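Local coordinates for protein aromatic amino acid beta-eliminating lyase/threonine aldolase (Exiguobacterium sibiricum, PDB 3LWS) that is a pyridoxal-phosphate enzyme of the beta-eliminating lyase family, sharing the aminotransferase-like fold and carrying its cofactor covalently attached to the chain, at residues E181-Y186 with A191-L196; D122-L127 with V151-S156; N273-V278 with A350-A355. All coordinates share one frame; numbering follows the deposited sequence. Where two conformers were deposited one is given.

In the fold
Contacts 1 and 2 adjoin in the cofactor-carrying domain, a mixed sheet with helices packed on it, and their centres lie about 14 Å apart. They meet directly: Tyr-186 OH is 2.6 Å from Pro-153 O, a probable hydrogen bond, and Ile-193 CD1 packs 3.6 Å from Phe-155 CD1. Contact 1 probably lies near the cofactor site, as Glu-181 OE2 makes a weak hydrogen bond to Gly-207 N, next to Lys-206, the residue modified by pyridoxal phosphate. Contact 3 stands apart in the smaller C-terminal domain, its centre about 34 Å from that of contact 1 and about 30 Å from that of contact 2.

Contact 1: E181-Y186 with A191-L196; sequences EMLPYY and AEIAGL
A small, buried apolar contact joins two successive short helices, 179-186 and 190-194, within the beta-alpha-beta crossover between the neighbouring parallel strands 171-176 and 199-203 of the large sheet. Ile-193 is the shared partner, received by Leu-183 and Tyr-186 of the first helix. Two successive carbons of its longer branch, CG1 and CD1, divide the work. Ile-193 CG1 meets the CD2 methyl of Leu-183 at 3.7 Å, the two side chains running alongside one another in opposite senses. Ile-193 CD1 turns to the tyrosine, coming 3.6 Å from Tyr-186 CD2 and 3.8 Å from Tyr-186 CG, so that the methyl approaches the ring obliquely near its root and the side chains lie roughly perpendicular. With CG1 beside the backbone N (chi1 -61°) and a second bend of the same sense (chi2 -69°), Ile-193 can touch both partners at once.

The tyrosine ring is also packed from within its own helix: Tyr-185 CD2 lies 3.9 Å above one face of the Tyr-186 ring, displaced from its centre. Beyond the pair, helix 155-167 adds Leu-158 against Tyr-186. The first helix is kinked around Pro-184 and Tyr-185, neither of whose nitrogens bonds to the turn before; the proline has no N-H to give. Between the two segments no hydrogen bond forms; their association rests on the close fit of methyl, methylene and aromatic carbon, with Ile-193 and Tyr-186 buried from water.

Contact 2: D122-L127 with V151-S156; sequences DRLMTL and VAPAFS
Two helix-leading loops of the large domain meet here, as Leu-124 reaches across to Val-151, Ala-152 and Pro-153 near the protein surface. The domain has the fold type I architecture of pyridoxal-phosphate enzymes, and each loop runs into one of its helices: Thr-126 is the N-cap of helix 127-131 and Ala-154 that of helix 155-167.

Leu-124 carries one side of the contact, and its two methyls take different surfaces. Leu-124 CD2 lies 3.6 Å from Val-151 O. Leu-124 CD1 lies along the backbone beyond, 3.7 Å from Ala-152 C, and continues to the proline ring, where Pro-153 CD is 4.0 Å away. The leucine CG sits beside its own backbone N (chi1 -66°), a setting that directs both methyls at the extended 151-153 chain. Val-151 was deposited in two conformers; in the one modelled here its CG1 lies 3.6 Å from Leu-124 CD1, so this part of the contact is less certain.

Several polar groups of the leucine loop turn to helix 127-131. Glu-129 accepts a hydrogen bond from the backbone N of Thr-126, whose hydroxyl in turn caps a backbone N of the first turn, a capping box. Outside the two segments, the same glutamate pairs through OE2 with Arg-123 NH2 in a salt bridge. That arginine folds back on its loop: Arg-123 NH1 donates to Leu-124 O at 3.0 Å, with an N-H...O angle of 157°, the oxygen lying in the guanidinium plane while the donor is tilted 31° from the carbonyl plane.

Contact 3: N273-V278 with A350-A355; sequences NALPGV and ARLRQA
Leu-275 drives its two methyls against the last turns of helix 342-355, one on Leu-352 and the other on Arg-353. Leu-275 CD1 meets the CD2 methyl of Leu-352 at 3.8 Å, with Leu-352 CG only slightly farther away. Leu-275 CD2 instead touches the aliphatic root of the arginine, 3.6 Å from Arg-353 CG and 3.8 Å from Arg-353 CA. Both helix side chains lie roughly perpendicular to the leucine, and Leu-352 extends toward it because its CG is anti to the backbone N (chi1 178°). The arginine contributes hydrocarbon here: its chain bends at chi3 (-94°), beyond the carbons that make the contact.

In the next shell Phe-356, the next residue along the chain after Ala-355, also packs on Leu-275, while Phe-272, Leu-305 and Phe-316 also touch Leu-352. The backbone of the loop is shaped by a type II beta turn from Leu-275 to Val-278, with Pro-276 and Gly-277 at its two central positions. Gly-277 has the positive phi (82°) that this turn requires there, and the closing bond from Val-278 N to Leu-275 O is weak. The loop is also joined to its surroundings by backbone pairing of Gly-277 with Asp-295 and by Asn-273 OD1, which accepts from Thr-280 N. The result is a tight helix-to-strand turn, linking helix 258-273 to edge strand 278-281, packed against the C-terminal helix 342-355 in a domain of an antiparallel sheet and helices.

Contact 1: E181-Y186 with A191-L196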
ATOM      1  N   GLU A 181       0.240 -23.207   4.759  1.00 17.95           N
ATOM      2  CA  GLU A 181       0.759 -24.271   3.963  1.00 19.63           C
ATOM      3  C   GLU A 181       1.396 -25.333   4.819  1.00 20.12           C
ATOM      4  O   GLU A 181       1.467 -26.491   4.386  1.00 21.02           O
ATOM      5  CB  GLU A 181       1.793 -23.765   2.936  1.00 20.47           C
ATOM      6  CG  GLU A 181       1.239 -22.875   1.852  1.00 20.45           C
ATOM      7  CD  GLU A 181       1.187 -21.395   2.216  1.00 20.33           C
ATOM      8  OE1 GLU A 181       0.842 -21.089   3.372  1.00 19.68           O
ATOM      9  OE2 GLU A 181       1.489 -20.552   1.329  1.00 23.83           O
HETATM   10  N   MSE A 182       1.887 -24.940   5.995  1.00 18.45           N
HETATM   11  CA  MSE A 182       2.604 -25.832   6.914  1.00 21.05           C
HETATM   12  C   MSE A 182       1.703 -26.616   7.894  1.00 21.82           C
HETATM   13  O   MSE A 182       2.164 -27.562   8.531  1.00 22.18           O
HETATM   14  CB  MSE A 182       3.608 -25.042   7.745  1.00 22.25           C
HETATM   15  CG  MSE A 182       4.772 -24.520   6.992  1.00 22.06           C
HETATM   16 SE   MSE A 182       5.798 -25.945   6.168  0.75 24.89          SE
HETATM   17  CE  MSE A 182       5.900 -27.328   7.511  1.00 19.13           C
ATOM     18  N   LEU A 183       0.444 -26.207   8.025  1.00 22.26           N
ATOM     19  CA  LEU A 183      -0.437 -26.813   9.022  1.00 22.02           C
ATOM     20  C   LEU A 183      -0.744 -28.314   8.775  1.00 21.01           C
ATOM     21  O   LEU A 183      -0.728 -29.081   9.717  1.00 22.48           O
ATOM     22  CB  LEU A 183      -1.695 -25.946   9.240  1.00 21.04           C
ATOM     23  CG  LEU A 183      -1.385 -24.499   9.689  1.00 22.48           C
ATOM     24  CD1 LEU A 183      -2.628 -23.688  10.033  1.00 20.25           C
ATOM     25  CD2 LEU A 183      -0.429 -24.454  10.849  1.00 20.08           C
ATOM     26  N   PRO A 184      -0.960 -28.745   7.515  1.00 19.49           N
ATOM     27  CA  PRO A 184      -1.172 -30.173   7.318  1.00 21.38           C
ATOM     28  C   PRO A 184      -0.037 -31.021   7.882  1.00 21.83           C
ATOM     29  O   PRO A 184      -0.288 -31.975   8.604  1.00 24.82           O
ATOM     30  CB  PRO A 184      -1.286 -30.295   5.793  1.00 20.87           C
ATOM     31  CG  PRO A 184      -1.795 -29.006   5.381  1.00 18.55           C
ATOM     32  CD  PRO A 184      -1.141 -28.013   6.257  1.00 19.76           C
ATOM     33  N   TYR A 185       1.209 -30.631   7.609  1.00 22.43           N
ATOM     34  CA  TYR A 185       2.381 -31.385   8.051  1.00 22.54           C
ATOM     35  C   TYR A 185       2.573 -31.345   9.561  1.00 23.61           C
ATOM     36  O   TYR A 185       2.921 -32.342  10.179  1.00 23.53           O
ATOM     37  CB  TYR A 185       3.636 -30.819   7.385  1.00 20.82           C
ATOM     38  CG  TYR A 185       4.908 -31.313   7.957  1.00 21.61           C
ATOM     39  CD1 TYR A 185       5.446 -32.520   7.546  1.00 21.79           C
ATOM     40  CD2 TYR A 185       5.573 -30.595   8.949  1.00 23.73           C
ATOM     41  CE1 TYR A 185       6.609 -32.997   8.092  1.00 26.41           C
ATOM     42  CE2 TYR A 185       6.741 -31.061   9.485  1.00 29.39           C
ATOM     43  CZ  TYR A 185       7.266 -32.257   9.053  1.00 27.87           C
ATOM     44  OH  TYR A 185       8.443 -32.703   9.605  1.00 29.23           O
ATOM     45  N   TYR A 186       2.382 -30.179  10.158  1.00 23.93           N
ATOM     46  CA  TYR A 186       2.522 -30.087  11.619  1.00 23.86           C
ATOM     47  C   TYR A 186       1.375 -30.783  12.344  1.00 24.51           C
ATOM     48  O   TYR A 186       1.543 -31.210  13.487  1.00 27.07           O
ATOM     49  CB  TYR A 186       2.596 -28.646  12.084  1.00 24.55           C
ATOM     50  CG  TYR A 186       3.948 -28.021  11.905  1.00 23.19           C
ATOM     51  CD1 TYR A 186       5.074 -28.658  12.358  1.00 22.53           C
ATOM     52  CD2 TYR A 186       4.097 -26.768  11.317  1.00 16.77           C
ATOM     53  CE1 TYR A 186       6.319 -28.108  12.216  1.00 21.65           C
ATOM     54  CE2 TYR A 186       5.381 -26.183  11.188  1.00 22.44           C
ATOM     55  CZ  TYR A 186       6.481 -26.876  11.625  1.00 18.99           C
ATOM     56  OH  TYR A 186       7.768 -26.404  11.519  1.00 21.87           O
ATOM     57  N   ALA A 191      -3.336 -21.128  15.464  1.00 21.59           N
ATOM     58  CA  ALA A 191      -3.112 -20.598  16.799  1.00 21.53           C
ATOM     59  C   ALA A 191      -2.072 -21.423  17.553  1.00 21.73           C
ATOM     60  O   ALA A 191      -1.242 -20.847  18.259  1.00 20.93           O
ATOM     61  CB  ALA A 191      -4.414 -20.485  17.581  1.00 21.87           C
ATOM     62  N   GLU A 192      -2.075 -22.757  17.400  1.00 21.44           N
ATOM     63  CA  GLU A 192      -1.076 -23.571  18.117  1.00 22.61           C
ATOM     64  C   GLU A 192       0.379 -23.278  17.653  1.00 22.36           C
ATOM     65  O   GLU A 192       1.337 -23.356  18.446  1.00 23.93           O
ATOM     66  CB  GLU A 192      -1.379 -25.073  17.977  1.00 23.09           C
ATOM     67  CG  GLU A 192      -2.633 -25.522  18.746  1.00 28.51           C
ATOM     68  CD  GLU A 192      -3.093 -26.952  18.417  1.00 29.84           C
ATOM     69  OE1 GLU A 192      -2.835 -27.453  17.290  1.00 29.01           O
ATOM     70  OE2 GLU A 192      -3.738 -27.565  19.298  1.00 32.30           O
ATOM     71  N   ILE A 193       0.547 -22.981  16.370  1.00 21.48           N
ATOM     72  CA  ILE A 193       1.867 -22.645  15.864  1.00 19.87           C
ATOM     73  C   ILE A 193       2.170 -21.232  16.336  1.00 21.48           C
ATOM     74  O   ILE A 193       3.175 -21.024  17.029  1.00 24.07           O
ATOM     75  CB  ILE A 193       1.977 -22.802  14.335  1.00 16.53           C
ATOM     76  CG1 ILE A 193       1.704 -24.267  13.907  1.00 17.03           C
ATOM     77  CG2 ILE A 193       3.391 -22.368  13.850  1.00 19.89           C
ATOM     78  CD1 ILE A 193       2.801 -25.295  14.341  1.00 17.10           C
ATOM     79  N   ALA A 194       1.283 -20.289  16.006  1.00 22.22           N
ATOM     80  CA  ALA A 194       1.423 -18.871  16.379  1.00 21.72           C
ATOM     81  C   ALA A 194       1.615 -18.607  17.873  1.00 23.18           C
ATOM     82  O   ALA A 194       2.269 -17.620  18.235  1.00 23.91           O
ATOM     83  CB  ALA A 194       0.273 -18.080  15.892  1.00 20.54           C
ATOM     84  N   GLY A 195       1.050 -19.473  18.716  1.00 22.12           N
ATOM     85  CA  GLY A 195       1.154 -19.364  20.177  1.00 22.32           C
ATOM     86  C   GLY A 195       2.558 -19.445  20.760  1.00 22.22           C
ATOM     87  O   GLY A 195       2.785 -18.983  21.870  1.00 23.10           O
ATOM     88  N   LEU A 196       3.499 -20.011  20.004  1.00 22.80           N
ATOM     89  CA  LEU A 196       4.896 -20.117  20.416  1.00 21.32           C
ATOM     90  C   LEU A 196       5.739 -18.839  20.223  1.00 21.61           C
ATOM     91  O   LEU A 196       6.893 -18.778  20.655  1.00 22.00           O
ATOM     92  CB  LEU A 196       5.544 -21.279  19.669  1.00 21.29           C
ATOM     93  CG  LEU A 196       4.960 -22.687  19.831  1.00 23.99           C
ATOM     94  CD1 LEU A 196       5.870 -23.722  19.170  1.00 21.54           C
ATOM     95  CD2 LEU A 196       4.706 -23.065  21.257  1.00 22.67           C
TER

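Contact 2: D122-L127 with V151-S156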
ATOM      1  N   ASP A 122      22.489 -22.623   2.991  1.00 26.09           N
ATOM      2  CA  ASP A 122      21.928 -23.779   2.328  1.00 26.16           C
ATOM      3  C   ASP A 122      21.237 -24.763   3.287  1.00 26.01           C
ATOM      4  O   ASP A 122      20.982 -25.912   2.911  1.00 25.45           O
ATOM      5  CB  ASP A 122      23.048 -24.486   1.576  1.00 28.56           C
ATOM      6  CG  ASP A 122      24.063 -25.102   2.500  1.00 31.83           C
ATOM      7  OD1 ASP A 122      24.239 -24.585   3.636  1.00 28.91           O
ATOM      8  OD2 ASP A 122      24.679 -26.102   2.071  1.00 35.55           O
ATOM      9  N   ARG A 123      20.959 -24.357   4.531  1.00 23.36           N
ATOM     10  CA  ARG A 123      20.335 -25.269   5.487  1.00 24.38           C
ATOM     11  C   ARG A 123      19.595 -24.508   6.572  1.00 23.31           C
ATOM     12  O   ARG A 123      19.706 -23.290   6.679  1.00 22.64           O
ATOM     13  CB  ARG A 123      21.411 -26.162   6.151  1.00 25.21           C
ATOM     14  CG  ARG A 123      22.508 -25.369   6.885  1.00 24.36           C
ATOM     15  CD  ARG A 123      23.235 -26.227   7.869  1.00 29.11           C
ATOM     16  NE  ARG A 123      24.388 -25.579   8.492  1.00 29.23           N
ATOM     17  CZ  ARG A 123      24.354 -24.687   9.483  1.00 31.31           C
ATOM     18  NH1 ARG A 123      23.207 -24.242  10.012  1.00 25.86           N
ATOM     19  NH2 ARG A 123      25.503 -24.220   9.947  1.00 32.16           N
ATOM     20  N   LEU A 124      18.864 -25.237   7.395  1.00 23.54           N
ATOM     21  CA  LEU A 124      18.254 -24.616   8.578  1.00 23.89           C
ATOM     22  C   LEU A 124      19.343 -24.298   9.597  1.00 23.43           C
ATOM     23  O   LEU A 124      20.362 -24.988   9.695  1.00 23.29           O
ATOM     24  CB  LEU A 124      17.206 -25.526   9.224  1.00 23.54           C
ATOM     25  CG  LEU A 124      15.931 -25.869   8.467  1.00 25.07           C
ATOM     26  CD1 LEU A 124      15.072 -26.749   9.368  1.00 25.05           C
ATOM     27  CD2 LEU A 124      15.172 -24.601   8.033  1.00 23.94           C
HETATM   28  N   MSE A 125      19.145 -23.220  10.332  1.00 22.84           N
HETATM   29  CA  MSE A 125      19.948 -22.934  11.523  1.00 21.05           C
HETATM   30  C   MSE A 125      19.682 -24.054  12.550  1.00 21.91           C
HETATM   31  O   MSE A 125      18.603 -24.632  12.581  1.00 22.80           O
HETATM   32  CB  MSE A 125      19.544 -21.574  12.106  1.00 21.26           C
HETATM   33  CG  MSE A 125      18.148 -21.586  12.764  1.00 23.01           C
HETATM   34 SE   MSE A 125      17.642 -19.873  13.534  0.75 26.06          SE
HETATM   35  CE  MSE A 125      17.167 -19.046  11.855  1.00 17.49           C
ATOM     36  N   THR A 126      20.666 -24.359  13.372  1.00 21.42           N
ATOM     37  CA  THR A 126      20.553 -25.437  14.343  1.00 22.86           C
ATOM     38  C   THR A 126      20.182 -24.840  15.696  1.00 23.93           C
ATOM     39  O   THR A 126      20.383 -23.656  15.917  1.00 21.51           O
ATOM     40  CB  THR A 126      21.878 -26.192  14.461  1.00 21.39           C
ATOM     41  OG1 THR A 126      22.860 -25.326  15.050  1.00 25.91           O
ATOM     42  CG2 THR A 126      22.360 -26.677  13.116  1.00 22.34           C
ATOM     43  N   LEU A 127      19.629 -25.651  16.591  1.00 24.12           N
ATOM     44  CA  LEU A 127      19.340 -25.204  17.952  1.00 25.04           C
ATOM     45  C   LEU A 127      20.607 -24.741  18.686  1.00 25.61           C
ATOM     46  O   LEU A 127      20.563 -23.737  19.413  1.00 25.86           O
ATOM     47  CB  LEU A 127      18.639 -26.301  18.748  1.00 26.84           C
ATOM     48  CG  LEU A 127      18.297 -26.033  20.212  1.00 24.72           C
ATOM     49  CD1 LEU A 127      17.480 -24.815  20.420  1.00 23.52           C
ATOM     50  CD2 LEU A 127      17.545 -27.216  20.765  1.00 26.30           C
ATOM     51  N   VAL A 151      11.915 -26.142   3.978  1.00 21.29           N
ATOM     52  CA  VAL A 151      12.282 -27.063   5.039  0.50 20.03           C
ATOM     53  C   VAL A 151      11.907 -26.393   6.369  1.00 21.89           C
ATOM     54  O   VAL A 151      11.995 -25.167   6.470  1.00 23.15           O
ATOM     55  CB  VAL A 151      13.798 -27.301   4.936  0.50 22.26           C
ATOM     56  CG1 VAL A 151      14.336 -28.108   6.115  0.50 11.09           C
ATOM     57  CG2 VAL A 151      14.120 -27.954   3.574  0.50 24.76           C
ATOM     58  N   ALA A 152      11.500 -27.160   7.371  1.00 21.55           N
ATOM     59  CA  ALA A 152      11.093 -26.556   8.652  1.00 22.03           C
ATOM     60  C   ALA A 152      11.432 -27.476   9.789  1.00 22.14           C
ATOM     61  O   ALA A 152      11.551 -28.681   9.593  1.00 21.90           O
ATOM     62  CB  ALA A 152       9.615 -26.242   8.657  1.00 21.21           C
ATOM     63  N   PRO A 153      11.639 -26.912  10.978  1.00 22.93           N
ATOM     64  CA  PRO A 153      11.971 -27.787  12.091  1.00 24.22           C
ATOM     65  C   PRO A 153      10.706 -28.515  12.592  1.00 23.21           C
ATOM     66  O   PRO A 153       9.604 -28.113  12.250  1.00 24.27           O
ATOM     67  CB  PRO A 153      12.568 -26.839  13.128  1.00 23.92           C
ATOM     68  CG  PRO A 153      12.236 -25.463  12.695  1.00 27.00           C
ATOM     69  CD  PRO A 153      11.793 -25.484  11.287  1.00 24.09           C
ATOM     70  N   ALA A 154      10.896 -29.600  13.342  1.00 24.59           N
ATOM     71  CA  ALA A 154       9.799 -30.343  13.970  1.00 24.74           C
ATOM     72  C   ALA A 154       9.082 -29.436  14.965  1.00 24.65           C
ATOM     73  O   ALA A 154       9.681 -28.496  15.493  1.00 24.20           O
ATOM     74  CB  ALA A 154      10.329 -31.581  14.684  1.00 24.84           C
ATOM     75  N   PHE A 155       7.803 -29.694  15.218  1.00 23.56           N
ATOM     76  CA  PHE A 155       7.045 -28.871  16.174  1.00 23.70           C
ATOM     77  C   PHE A 155       7.716 -28.801  17.561  1.00 24.08           C
ATOM     78  O   PHE A 155       7.710 -27.763  18.199  1.00 23.03           O
ATOM     79  CB  PHE A 155       5.610 -29.359  16.321  1.00 22.35           C
ATOM     80  CG  PHE A 155       4.799 -28.561  17.319  1.00 24.19           C
ATOM     81  CD1 PHE A 155       4.240 -27.335  16.958  1.00 24.73           C
ATOM     82  CD2 PHE A 155       4.636 -29.005  18.622  1.00 27.02           C
ATOM     83  CE1 PHE A 155       3.491 -26.563  17.877  1.00 24.19           C
ATOM     84  CE2 PHE A 155       3.875 -28.233  19.550  1.00 28.22           C
ATOM     85  CZ  PHE A 155       3.329 -27.010  19.164  1.00 28.42           C
ATOM     86  N   SER A 156       8.276 -29.911  18.022  1.00 25.12           N
ATOM     87  CA  SER A 156       8.922 -29.944  19.350  0.50 25.19           C
ATOM     88  C   SER A 156      10.177 -29.069  19.366  1.00 26.14           C
ATOM     89  O   SER A 156      10.492 -28.471  20.389  1.00 24.20           O
ATOM     90  CB  SER A 156       9.282 -31.365  19.770  0.50 23.71           C
ATOM     91  OG  SER A 156      10.489 -31.792  19.161  0.50 27.50           O
TER

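Contact 3: N273-V278 with A350-A355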
ATOM      1  N   ASN A 273      11.563 -36.719  -8.990  1.00 22.34           N
ATOM      2  CA  ASN A 273      12.739 -37.386  -8.487  1.00 22.76           C
ATOM      3  C   ASN A 273      13.036 -38.674  -9.249  1.00 25.57           C
ATOM      4  O   ASN A 273      14.191 -39.081  -9.323  1.00 25.42           O
ATOM      5  CB  ASN A 273      12.630 -37.663  -6.998  1.00 21.80           C
ATOM      6  CG  ASN A 273      12.844 -36.410  -6.149  1.00 21.44           C
ATOM      7  OD1 ASN A 273      13.873 -35.757  -6.222  1.00 20.11           O
ATOM      8  ND2 ASN A 273      11.871 -36.105  -5.317  1.00 22.86           N
ATOM      9  N   ALA A 274      12.004 -39.291  -9.818  1.00 27.78           N
ATOM     10  CA  ALA A 274      12.177 -40.467 -10.701  1.00 29.71           C
ATOM     11  C   ALA A 274      12.912 -40.167 -11.987  1.00 30.09           C
ATOM     12  O   ALA A 274      13.438 -41.081 -12.607  1.00 30.78           O
ATOM     13  CB  ALA A 274      10.824 -41.079 -11.051  1.00 29.41           C
ATOM     14  N   LEU A 275      12.910 -38.911 -12.422  1.00 29.59           N
ATOM     15  CA  LEU A 275      13.575 -38.528 -13.665  1.00 28.56           C
ATOM     16  C   LEU A 275      15.086 -38.507 -13.563  1.00 29.33           C
ATOM     17  O   LEU A 275      15.628 -37.958 -12.598  1.00 28.57           O
ATOM     18  CB  LEU A 275      13.109 -37.151 -14.112  1.00 29.19           C
ATOM     19  CG  LEU A 275      11.674 -37.031 -14.558  1.00 27.90           C
ATOM     20  CD1 LEU A 275      11.340 -35.537 -14.727  1.00 25.13           C
ATOM     21  CD2 LEU A 275      11.467 -37.813 -15.861  1.00 27.58           C
ATOM     22  N   PRO A 276      15.789 -39.096 -14.556  1.00 30.69           N
ATOM     23  CA  PRO A 276      17.257 -39.006 -14.468  1.00 30.67           C
ATOM     24  C   PRO A 276      17.705 -37.571 -14.708  1.00 27.35           C
ATOM     25  O   PRO A 276      17.181 -36.917 -15.610  1.00 28.26           O
ATOM     26  CB  PRO A 276      17.762 -39.926 -15.597  1.00 31.36           C
ATOM     27  CG  PRO A 276      16.535 -40.198 -16.501  1.00 32.94           C
ATOM     28  CD  PRO A 276      15.327 -39.559 -15.884  1.00 32.16           C
ATOM     29  N   GLY A 277      18.645 -37.108 -13.883  1.00 27.30           N
ATOM     30  CA  GLY A 277      19.178 -35.742 -13.946  1.00 28.34           C
ATOM     31  C   GLY A 277      18.322 -34.687 -13.239  1.00 27.26           C
ATOM     32  O   GLY A 277      18.538 -33.492 -13.422  1.00 26.01           O
ATOM     33  N   VAL A 278      17.351 -35.131 -12.426  1.00 26.89           N
ATOM     34  CA  VAL A 278      16.354 -34.233 -11.824  1.00 24.14           C
ATOM     35  C   VAL A 278      16.106 -34.619 -10.406  1.00 23.47           C
ATOM     36  O   VAL A 278      15.825 -35.780 -10.152  1.00 24.08           O
ATOM     37  CB  VAL A 278      14.980 -34.368 -12.496  1.00 24.30           C
ATOM     38  CG1 VAL A 278      13.966 -33.487 -11.786  1.00 19.06           C
ATOM     39  CG2 VAL A 278      15.054 -34.003 -13.984  1.00 26.13           C
ATOM     40  N   ALA A 350       4.582 -38.292 -19.404  1.00 29.24           N
ATOM     41  CA  ALA A 350       5.258 -39.210 -20.349  1.00 29.37           C
ATOM     42  C   ALA A 350       6.141 -38.395 -21.315  1.00 29.53           C
ATOM     43  O   ALA A 350       7.301 -38.754 -21.594  1.00 29.35           O
ATOM     44  CB  ALA A 350       4.233 -40.057 -21.124  1.00 27.68           C
ATOM     45  N   ARG A 351       5.592 -37.278 -21.791  1.00 29.88           N
ATOM     46  CA  ARG A 351       6.352 -36.393 -22.663  1.00 30.08           C
ATOM     47  C   ARG A 351       7.562 -35.782 -21.966  1.00 29.92           C
ATOM     48  O   ARG A 351       8.634 -35.658 -22.580  1.00 29.93           O
ATOM     49  CB  ARG A 351       5.481 -35.291 -23.247  1.00 30.81           C
ATOM     50  CG  ARG A 351       6.214 -34.452 -24.323  1.00 35.06           C
ATOM     51  CD  ARG A 351       6.702 -35.288 -25.549  1.00 41.32           C
ATOM     52  NE  ARG A 351       7.623 -34.507 -26.385  1.00 48.11           N
ATOM     53  CZ  ARG A 351       8.949 -34.446 -26.227  1.00 49.94           C
ATOM     54  NH1 ARG A 351       9.575 -35.142 -25.274  1.00 48.13           N
ATOM     55  NH2 ARG A 351       9.667 -33.680 -27.041  1.00 52.86           N
ATOM     56  N   LEU A 352       7.393 -35.413 -20.700  1.00 30.98           N
ATOM     57  CA  LEU A 352       8.491 -34.931 -19.882  1.00 29.92           C
ATOM     58  C   LEU A 352       9.491 -36.065 -19.667  1.00 30.50           C
ATOM     59  O   LEU A 352      10.694 -35.857 -19.790  1.00 28.84           O
ATOM     60  CB  LEU A 352       7.983 -34.348 -18.552  1.00 29.57           C
ATOM     61  CG  LEU A 352       9.069 -33.844 -17.589  1.00 29.34           C
ATOM     62  CD1 LEU A 352       9.844 -32.658 -18.202  1.00 30.40           C
ATOM     63  CD2 LEU A 352       8.462 -33.496 -16.239  1.00 23.79           C
ATOM     64  N   ARG A 353       8.999 -37.276 -19.386  1.00 32.37           N
ATOM     65  CA  ARG A 353       9.869 -38.459 -19.266  1.00 33.87           C
ATOM     66  C   ARG A 353      10.704 -38.713 -20.529  1.00 35.72           C
ATOM     67  O   ARG A 353      11.871 -39.073 -20.430  1.00 35.20           O
ATOM     68  CB  ARG A 353       9.061 -39.725 -18.910  1.00 35.59           C
ATOM     69  CG  ARG A 353       9.161 -40.131 -17.447  1.00 38.92           C
ATOM     70  CD  ARG A 353       8.454 -41.457 -17.107  1.00 43.97           C
ATOM     71  NE  ARG A 353       7.100 -41.221 -16.629  1.00 47.44           N
ATOM     72  CZ  ARG A 353       5.979 -41.363 -17.330  1.00 46.38           C
ATOM     73  NH1 ARG A 353       5.967 -41.821 -18.569  1.00 50.75           N
ATOM     74  NH2 ARG A 353       4.836 -41.067 -16.756  1.00 47.23           N
ATOM     75  N   GLN A 354      10.102 -38.511 -21.700  1.00 36.43           N
ATOM     76  CA  GLN A 354      10.841 -38.602 -22.975  1.00 38.59           C
ATOM     77  C   GLN A 354      11.999 -37.579 -23.083  1.00 36.97           C
ATOM     78  O   GLN A 354      12.984 -37.864 -23.718  1.00 36.83           O
ATOM     79  CB  GLN A 354       9.908 -38.406 -24.184  1.00 38.81           C
ATOM     80  CG  GLN A 354       9.187 -39.640 -24.686  1.00 46.50           C
ATOM     81  CD  GLN A 354       8.415 -39.369 -25.998  1.00 52.32           C
ATOM     82  OE1 GLN A 354       8.512 -38.288 -26.601  1.00 55.54           O
ATOM     83  NE2 GLN A 354       7.656 -40.360 -26.438  1.00 57.83           N
ATOM     84  N   ALA A 355      11.850 -36.393 -22.489  1.00 37.34           N
ATOM     85  CA  ALA A 355      12.916 -35.374 -22.488  1.00 37.63           C
ATOM     86  C   ALA A 355      14.081 -35.664 -21.551  1.00 37.60           C
ATOM     87  O   ALA A 355      15.186 -35.205 -21.811  1.00 40.13           O
ATOM     88  CB  ALA A 355      12.345 -34.004 -22.174  1.00 36.87           C
TER